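Local coordinates for protein racemase, putative (PDB 3TCS) that binds magnesium and a D-alanine molecule in a TIM-barrel pocket and probably acts as a racemase-like or hydro-lyase enzyme of the mandelate racemase family, at residues B[267-272]-B[298-303]; B[292-297]-B[302-307]. All blocks are in the same frame, centred on the assembly; numbering follows the deposited sequence.

Contact 1: residues B[267-272]-B[298-303]; sequences RMIDMR and RAAGLP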
ATOM      1  N   ARG B 267      15.555  -3.443  -3.582  1.00 11.07           N
ATOM      2  CA  ARG B 267      15.761  -3.397  -5.025  1.00 13.62           C
ATOM      3  C   ARG B 267      16.365  -2.059  -5.453  1.00 11.94           C
ATOM      4  O   ARG B 267      17.302  -2.017  -6.249  1.00 11.13           O
ATOM      5  CB  ARG B 267      14.440  -3.613  -5.759  1.00 14.69           C
ATOM      6  CG  ARG B 267      14.591  -3.705  -7.264  1.00 21.70           C
ATOM      7  CD  ARG B 267      13.247  -3.605  -7.966  1.00 25.71           C
ATOM      8  NE  ARG B 267      13.400  -3.647  -9.417  1.00 31.48           N
ATOM      9  CZ  ARG B 267      12.498  -3.186 -10.278  1.00 33.77           C
ATOM     10  NH1 ARG B 267      11.370  -2.640  -9.838  1.00 34.99           N
ATOM     11  NH2 ARG B 267      12.727  -3.268 -11.582  1.00 36.01           N
ATOM     12  N   MET B 268      15.818  -0.968  -4.921  1.00  9.94           N
ATOM     13  CA  MET B 268      16.294   0.381  -5.247  1.00  9.87           C
ATOM     14  C   MET B 268      17.775   0.552  -4.913  1.00  9.91           C
ATOM     15  O   MET B 268      18.552   1.095  -5.705  1.00 10.29           O
ATOM     16  CB  MET B 268      15.490   1.427  -4.464  1.00  9.62           C
ATOM     17  CG  MET B 268      15.815   2.872  -4.835  1.00 11.67           C
ATOM     18  SD  MET B 268      15.329   4.055  -3.548  1.00 14.77           S
ATOM     19  CE  MET B 268      13.585   3.637  -3.338  1.00 13.01           C
ATOM     20  N   ILE B 269      18.160   0.092  -3.731  1.00  9.31           N
ATOM     21  CA  ILE B 269      19.539   0.206  -3.281  1.00  8.45           C
ATOM     22  C   ILE B 269      20.471  -0.745  -4.029  1.00  9.34           C
ATOM     23  O   ILE B 269      21.560  -0.346  -4.450  1.00  9.42           O
ATOM     24  CB  ILE B 269      19.616  -0.013  -1.750  1.00  8.36           C
ATOM     25  CG1 ILE B 269      18.904   1.160  -1.054  1.00  8.00           C
ATOM     26  CG2 ILE B 269      21.070  -0.113  -1.292  1.00  9.18           C
ATOM     27  CD1 ILE B 269      18.788   1.039   0.457  1.00  7.94           C
ATOM     28  N   ASP B 270      20.039  -1.987  -4.219  1.00 10.05           N
ATOM     29  CA  ASP B 270      20.848  -2.967  -4.938  1.00 10.50           C
ATOM     30  C   ASP B 270      21.182  -2.488  -6.353  1.00 11.91           C
ATOM     31  O   ASP B 270      22.304  -2.680  -6.832  1.00 10.25           O
ATOM     32  CB  ASP B 270      20.115  -4.313  -5.047  1.00 12.26           C
ATOM     33  CG  ASP B 270      20.013  -5.047  -3.717  1.00 14.64           C
ATOM     34  OD1 ASP B 270      20.589  -4.582  -2.712  1.00 15.53           O
ATOM     35  OD2 ASP B 270      19.352  -6.109  -3.682  1.00 16.99           O
ATOM     36  N   MET B 271      20.209  -1.869  -7.022  1.00 10.97           N
ATOM     37  CA  MET B 271      20.415  -1.396  -8.387  1.00 12.85           C
ATOM     38  C   MET B 271      21.039  -0.004  -8.450  1.00 12.59           C
ATOM     39  O   MET B 271      21.313   0.512  -9.537  1.00 12.05           O
ATOM     40  CB  MET B 271      19.085  -1.405  -9.155  1.00 14.31           C
ATOM     41  CG  MET B 271      18.099  -0.319  -8.737  1.00 16.30           C
ATOM     42  SD  MET B 271      16.444  -0.545  -9.450  1.00 17.88           S
ATOM     43  CE  MET B 271      16.672   0.145 -11.102  1.00 15.68           C
ATOM     44  N   ARG B 272      21.267   0.589  -7.283  1.00 10.91           N
ATOM     45  CA  ARG B 272      21.850   1.924  -7.181  1.00 11.49           C
ATOM     46  C   ARG B 272      21.051   2.929  -8.014  1.00 12.24           C
ATOM     47  O   ARG B 272      21.619   3.692  -8.798  1.00 12.57           O
ATOM     48  CB  ARG B 272      23.305   1.896  -7.647  1.00 11.88           C
ATOM     49  CG  ARG B 272      24.188   0.900  -6.890  1.00 11.20           C
ATOM     50  CD  ARG B 272      24.453   1.344  -5.450  1.00  9.81           C
ATOM     51  NE  ARG B 272      25.552   0.585  -4.848  1.00 10.04           N
ATOM     52  CZ  ARG B 272      25.432  -0.602  -4.262  1.00  9.89           C
ATOM     53  NH1 ARG B 272      24.247  -1.196  -4.169  1.00 11.56           N
ATOM     54  NH2 ARG B 272      26.512  -1.211  -3.787  1.00  8.95           N
ATOM     55  N   ARG B 298      23.823   1.640   4.344  1.00  8.29           N
ATOM     56  CA  ARG B 298      25.153   1.640   4.940  1.00  9.48           C
ATOM     57  C   ARG B 298      26.056   0.596   4.284  1.00 11.14           C
ATOM     58  O   ARG B 298      27.172   0.907   3.855  1.00 11.30           O
ATOM     59  CB  ARG B 298      25.071   1.367   6.444  1.00  9.00           C
ATOM     60  CG  ARG B 298      26.405   1.533   7.171  1.00  9.67           C
ATOM     61  CD  ARG B 298      26.479   0.647   8.412  1.00 11.49           C
ATOM     62  NE  ARG B 298      26.370  -0.767   8.055  1.00 12.37           N
ATOM     63  CZ  ARG B 298      27.284  -1.446   7.370  1.00 13.85           C
ATOM     64  NH1 ARG B 298      28.401  -0.852   6.965  1.00 14.63           N
ATOM     65  NH2 ARG B 298      27.076  -2.721   7.070  1.00 15.12           N
ATOM     66  N   ALA B 299      25.576  -0.640   4.200  1.00 10.79           N
ATOM     67  CA  ALA B 299      26.367  -1.711   3.599  1.00 12.63           C
ATOM     68  C   ALA B 299      26.732  -1.401   2.147  1.00 13.95           C
ATOM     69  O   ALA B 299      27.782  -1.822   1.659  1.00 13.96           O
ATOM     70  CB  ALA B 299      25.601  -3.035   3.679  1.00 12.75           C
ATOM     71  N   ALA B 300      25.865  -0.654   1.468  1.00 11.22           N
ATOM     72  CA  ALA B 300      26.074  -0.293   0.072  1.00 11.74           C
ATOM     73  C   ALA B 300      26.914   0.974  -0.095  1.00 10.94           C
ATOM     74  O   ALA B 300      27.298   1.326  -1.207  1.00 12.69           O
ATOM     75  CB  ALA B 300      24.728  -0.121  -0.618  1.00 10.49           C
ATOM     76  N   GLY B 301      27.192   1.654   1.010  1.00 10.08           N
ATOM     77  CA  GLY B 301      27.991   2.863   0.950  1.00  9.94           C
ATOM     78  C   GLY B 301      27.204   4.117   0.628  1.00  9.59           C
ATOM     79  O   GLY B 301      27.794   5.146   0.294  1.00  9.08           O
ATOM     80  N   LEU B 302      25.878   4.046   0.721  1.00  9.74           N
ATOM     81  CA  LEU B 302      25.041   5.216   0.437  1.00  9.85           C
ATOM     82  C   LEU B 302      24.643   5.970   1.694  1.00  9.94           C
ATOM     83  O   LEU B 302      24.363   5.365   2.731  1.00  8.53           O
ATOM     84  CB  LEU B 302      23.757   4.821  -0.290  1.00 11.13           C
ATOM     85  CG  LEU B 302      23.825   4.418  -1.755  1.00 13.71           C
ATOM     86  CD1 LEU B 302      24.323   2.998  -1.864  1.00 14.44           C
ATOM     87  CD2 LEU B 302      22.446   4.544  -2.369  1.00 16.32           C
ATOM     88  N   PRO B 303      24.604   7.308   1.614  1.00  9.01           N
ATOM     89  CA  PRO B 303      24.220   8.103   2.778  1.00  9.21           C
ATOM     90  C   PRO B 303      22.700   8.170   2.870  1.00  8.84           C
ATOM     91  O   PRO B 303      21.994   7.887   1.892  1.00  7.52           O
ATOM     92  CB  PRO B 303      24.843   9.461   2.482  1.00 11.25           C
ATOM     93  CG  PRO B 303      24.690   9.561   1.002  1.00  9.96           C
ATOM     94  CD  PRO B 303      25.092   8.174   0.525  1.00 10.52           C
TER

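Contact 2: residues B[292-297]-B[302-307]; sequences RVVEMA and LPVTPH. With DAL (D-alanine), chain L.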
ATOM      1  N   ARG B 292      16.326  -0.593   9.158  1.00  7.92           N
ATOM      2  CA  ARG B 292      16.617  -1.677   8.224  1.00  9.76           C
ATOM      3  C   ARG B 292      17.058  -1.067   6.897  1.00  9.19           C
ATOM      4  O   ARG B 292      17.972  -1.573   6.250  1.00  9.11           O
ATOM      5  CB  ARG B 292      15.389  -2.560   8.006  1.00 11.00           C
ATOM      6  CG  ARG B 292      14.938  -3.295   9.251  1.00 15.03           C
ATOM      7  CD  ARG B 292      13.828  -4.275   8.934  1.00 16.45           C
ATOM      8  NE  ARG B 292      13.026  -4.577  10.116  1.00 21.49           N
ATOM      9  CZ  ARG B 292      11.936  -5.339  10.103  1.00 21.80           C
ATOM     10  NH1 ARG B 292      11.523  -5.882   8.965  1.00 19.40           N
ATOM     11  NH2 ARG B 292      11.246  -5.538  11.222  1.00 22.01           N
ATOM     12  N   VAL B 293      16.414   0.028   6.499  1.00  9.21           N
ATOM     13  CA  VAL B 293      16.782   0.702   5.261  1.00  9.07           C
ATOM     14  C   VAL B 293      18.143   1.371   5.444  1.00  9.23           C
ATOM     15  O   VAL B 293      18.978   1.350   4.544  1.00  7.48           O
ATOM     16  CB  VAL B 293      15.725   1.749   4.855  1.00  9.35           C
ATOM     17  CG1 VAL B 293      16.216   2.569   3.659  1.00  9.57           C
ATOM     18  CG2 VAL B 293      14.423   1.042   4.496  1.00  9.28           C
ATOM     19  N   VAL B 294      18.364   1.954   6.618  1.00  7.54           N
ATOM     20  CA  VAL B 294      19.638   2.599   6.921  1.00  8.84           C
ATOM     21  C   VAL B 294      20.779   1.587   6.765  1.00  9.29           C
ATOM     22  O   VAL B 294      21.845   1.913   6.233  1.00  8.18           O
ATOM     23  CB  VAL B 294      19.647   3.160   8.358  1.00  8.02           C
ATOM     24  CG1 VAL B 294      21.055   3.576   8.759  1.00  8.20           C
ATOM     25  CG2 VAL B 294      18.702   4.353   8.451  1.00  8.22           C
ATOM     26  N   GLU B 295      20.555   0.361   7.230  1.00  8.00           N
ATOM     27  CA  GLU B 295      21.578  -0.680   7.122  1.00  9.72           C
ATOM     28  C   GLU B 295      21.791  -1.107   5.661  1.00  9.37           C
ATOM     29  O   GLU B 295      22.923  -1.337   5.240  1.00 10.16           O
ATOM     30  CB  GLU B 295      21.190  -1.878   7.994  1.00 11.62           C
ATOM     31  CG  GLU B 295      22.111  -3.095   7.891  1.00 14.13           C
ATOM     32  CD  GLU B 295      23.587  -2.784   8.125  1.00 16.32           C
ATOM     33  OE1 GLU B 295      23.913  -1.865   8.910  1.00 14.63           O
ATOM     34  OE2 GLU B 295      24.435  -3.483   7.525  1.00 16.91           O
ATOM     35  N   MET B 296      20.711  -1.216   4.889  1.00  8.50           N
ATOM     36  CA  MET B 296      20.842  -1.578   3.474  1.00 10.16           C
ATOM     37  C   MET B 296      21.745  -0.547   2.814  1.00  8.94           C
ATOM     38  O   MET B 296      22.660  -0.884   2.060  1.00  9.18           O
ATOM     39  CB  MET B 296      19.497  -1.533   2.754  1.00 10.14           C
ATOM     40  CG  MET B 296      18.476  -2.561   3.169  1.00 11.41           C
ATOM     41  SD  MET B 296      16.944  -2.267   2.258  1.00 13.00           S
ATOM     42  CE  MET B 296      15.842  -3.423   3.085  1.00 12.96           C
ATOM     43  N   ALA B 297      21.457   0.721   3.093  1.00  8.40           N
ATOM     44  CA  ALA B 297      22.218   1.830   2.536  1.00  8.61           C
ATOM     45  C   ALA B 297      23.655   1.831   3.038  1.00  9.06           C
ATOM     46  O   ALA B 297      24.594   1.999   2.255  1.00  8.72           O
ATOM     47  CB  ALA B 297      21.546   3.154   2.887  1.00  7.57           C
ATOM     48  N   LEU B 302      25.878   4.046   0.721  1.00  9.74           N
ATOM     49  CA  LEU B 302      25.041   5.216   0.437  1.00  9.85           C
ATOM     50  C   LEU B 302      24.643   5.970   1.694  1.00  9.94           C
ATOM     51  O   LEU B 302      24.363   5.365   2.731  1.00  8.53           O
ATOM     52  CB  LEU B 302      23.757   4.821  -0.290  1.00 11.13           C
ATOM     53  CG  LEU B 302      23.825   4.418  -1.755  1.00 13.71           C
ATOM     54  CD1 LEU B 302      24.323   2.998  -1.864  1.00 14.44           C
ATOM     55  CD2 LEU B 302      22.446   4.544  -2.369  1.00 16.32           C
ATOM     56  N   PRO B 303      24.604   7.308   1.614  1.00  9.01           N
ATOM     57  CA  PRO B 303      24.220   8.103   2.778  1.00  9.21           C
ATOM     58  C   PRO B 303      22.700   8.170   2.870  1.00  8.84           C
ATOM     59  O   PRO B 303      21.994   7.887   1.892  1.00  7.52           O
ATOM     60  CB  PRO B 303      24.843   9.461   2.482  1.00 11.25           C
ATOM     61  CG  PRO B 303      24.690   9.561   1.002  1.00  9.96           C
ATOM     62  CD  PRO B 303      25.092   8.174   0.525  1.00 10.52           C
ATOM     63  N   VAL B 304      22.212   8.546   4.048  1.00  7.98           N
ATOM     64  CA  VAL B 304      20.788   8.661   4.313  1.00  8.33           C
ATOM     65  C   VAL B 304      20.415  10.094   4.696  1.00  7.16           C
ATOM     66  O   VAL B 304      20.919  10.641   5.677  1.00  7.23           O
ATOM     67  CB  VAL B 304      20.370   7.725   5.473  1.00  8.32           C
ATOM     68  CG1 VAL B 304      18.859   7.823   5.712  1.00  8.15           C
ATOM     69  CG2 VAL B 304      20.780   6.287   5.160  1.00  8.84           C
ATOM     70  N   THR B 305      19.535  10.699   3.909  1.00  7.46           N
ATOM     71  CA  THR B 305      19.062  12.057   4.162  1.00  7.93           C
ATOM     72  C   THR B 305      17.541  11.915   4.168  1.00  7.67           C
ATOM     73  O   THR B 305      16.869  12.115   3.153  1.00  6.32           O
ATOM     74  CB  THR B 305      19.532  13.010   3.052  1.00  8.43           C
ATOM     75  OG1 THR B 305      20.970  13.018   3.031  1.00  9.92           O
ATOM     76  CG2 THR B 305      19.026  14.438   3.301  1.00  8.89           C
ATOM     77  N   PRO B 306      16.981  11.562   5.332  1.00  7.30           N
ATOM     78  CA  PRO B 306      15.539  11.369   5.482  1.00  7.75           C
ATOM     79  C   PRO B 306      14.635  12.521   5.080  1.00  7.81           C
ATOM     80  O   PRO B 306      15.034  13.687   5.060  1.00  8.67           O
ATOM     81  CB  PRO B 306      15.383  11.026   6.967  1.00  8.10           C
ATOM     82  CG  PRO B 306      16.731  10.460   7.347  1.00  9.92           C
ATOM     83  CD  PRO B 306      17.669  11.389   6.624  1.00  7.33           C
ATOM     84  N   HIS B 307      13.399  12.161   4.768  1.00  8.08           N
ATOM     85  CA  HIS B 307      12.371  13.119   4.411  1.00  8.11           C
ATOM     86  C   HIS B 307      11.534  13.389   5.665  1.00  8.28           C
ATOM     87  O   HIS B 307      11.134  12.463   6.357  1.00  8.68           O
ATOM     88  CB  HIS B 307      11.483  12.536   3.305  1.00  9.89           C
ATOM     89  CG  HIS B 307      10.166  13.232   3.140  1.00  8.35           C
ATOM     90  ND1 HIS B 307       9.086  12.993   3.964  1.00 11.04           N
ATOM     91  CD2 HIS B 307       9.750  14.145   2.230  1.00 10.00           C
ATOM     92  CE1 HIS B 307       8.062  13.727   3.566  1.00 11.98           C
ATOM     93  NE2 HIS B 307       8.438  14.434   2.515  1.00  9.42           N
TER
HETATM   94  N   DAL L 370      11.141  16.217   0.320  1.00 11.02           N
HETATM   95  CA  DAL L 370      10.004  17.108   0.026  1.00 13.70           C
HETATM   96  CB  DAL L 370       9.466  17.729   1.307  1.00  9.29           C
HETATM   97  C   DAL L 370       8.915  16.331  -0.633  1.00 13.37           C
HETATM   98  O   DAL L 370       9.117  15.777  -1.665  1.00 20.29           O

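Contact 1: residues B[267-272]-B[298-303]
The carbonyl oxygen Ile-269 O is gripped twice by Arg-272, whose side chain then leans across to Ala-300 at the end of the neighbouring helix. The backbone Arg-272 N lies 3.0 Å from Ile-269 O, while Arg-272 NH1 comes to 2.8 Å from the same oxygen, with an N-H...O angle of 150°; the two donors arrive from opposite faces of the carbonyl plane. Ile-269 O sits at the edge of the guanidinium, near its plane, which helps fix how the flat group is turned. A bend at chi2 (-71°) folds the chain back over its own helix end and brings one guanidinium face over Ala-300 CB, which touches it toward the rim, 3.7 Å from Arg-272 NH1. Closer to the backbone, Arg-272 CD packs at 4.0 Å on Leu-302 CD1, the two side chains passing at a slant.

Beside the arginine the contact is purely apolar. Ile-269 has CG2 anti to its backbone N, and this methyl meets Ala-300 CB at 3.7 Å. Ala-300 CB, touching both Ile-269 CG2 and Arg-272 NH1, therefore lies between the two side chains. Both Ile-269 and Leu-302 also rest on Val-277 of strand 276-277. Helices 262-270 and 287-300 each end in a Schellman motif, with Arg-272 and Gly-301 as the positive-phi residues, and meet here as successive outer helices of the TIM barrel.

Contact 2: residues B[292-297]-B[302-307]
One hydrogen bond joins the two segments: Leu-302 N donates to Ala-297 O over 2.9 Å, with an N-H...O angle of 153°. The donor stands above the carbonyl plane, and the bond ties the chain back to the last turns of helix 287-300 just as it leaves them.

The remaining touches between the segments are packing, mostly apolar, and centre on Ala-297 and Val-304. With CG1 anti to the backbone N (chi1 -178°), Val-304 has CG2 anti to its carbonyl carbon, and CG2 reaches Ala-297 CB at 3.9 Å and lies 4.3 Å from Val-294 CG2. The carbonyl of Leu-302 also lies against the Ala-297 methyl, with Ala-297 CB 3.6 Å from Leu-302 O. Val-277 of strand 276-277 borders both Ala-297 and Val-304, and Asn-327 ND2 satisfies the carbonyl of Leu-302.

Contact with the ligand comes at the far end of 302-307. The His-307 ring turns an edge to D-alanine, its CD2 lying 3.1 Å from the ligand N, while His-307 ND1 is hydrogen-bonded to Asp-280. The chain packed on helix 287-300 at Leu-302 and Val-304 continues to this D-alanine pocket, consistent with 302-307 taking the place of a TIM-barrel strand, though not a regular one here.

Contacts 1 and 2 sit side by side, their centres 8 Å apart, on the same side of the chain's centre and within the enolase C-terminal-like region. Along the chain come 267-272, then 292-297, then 298-303 overlapping 302-307, so the contacts share Leu-302 and Pro-303 and both draw on helix 287-300. Contact 1 joins that helix to its predecessor, 262-270, while contact 2 joins it to the chain that follows. Ile-269 bridges them: its CD1 packs 3.5 Å from Met-296 CB. Together they connect the outer helical layer, through one continuous piece of chain, to His-307 in the ligand pocket.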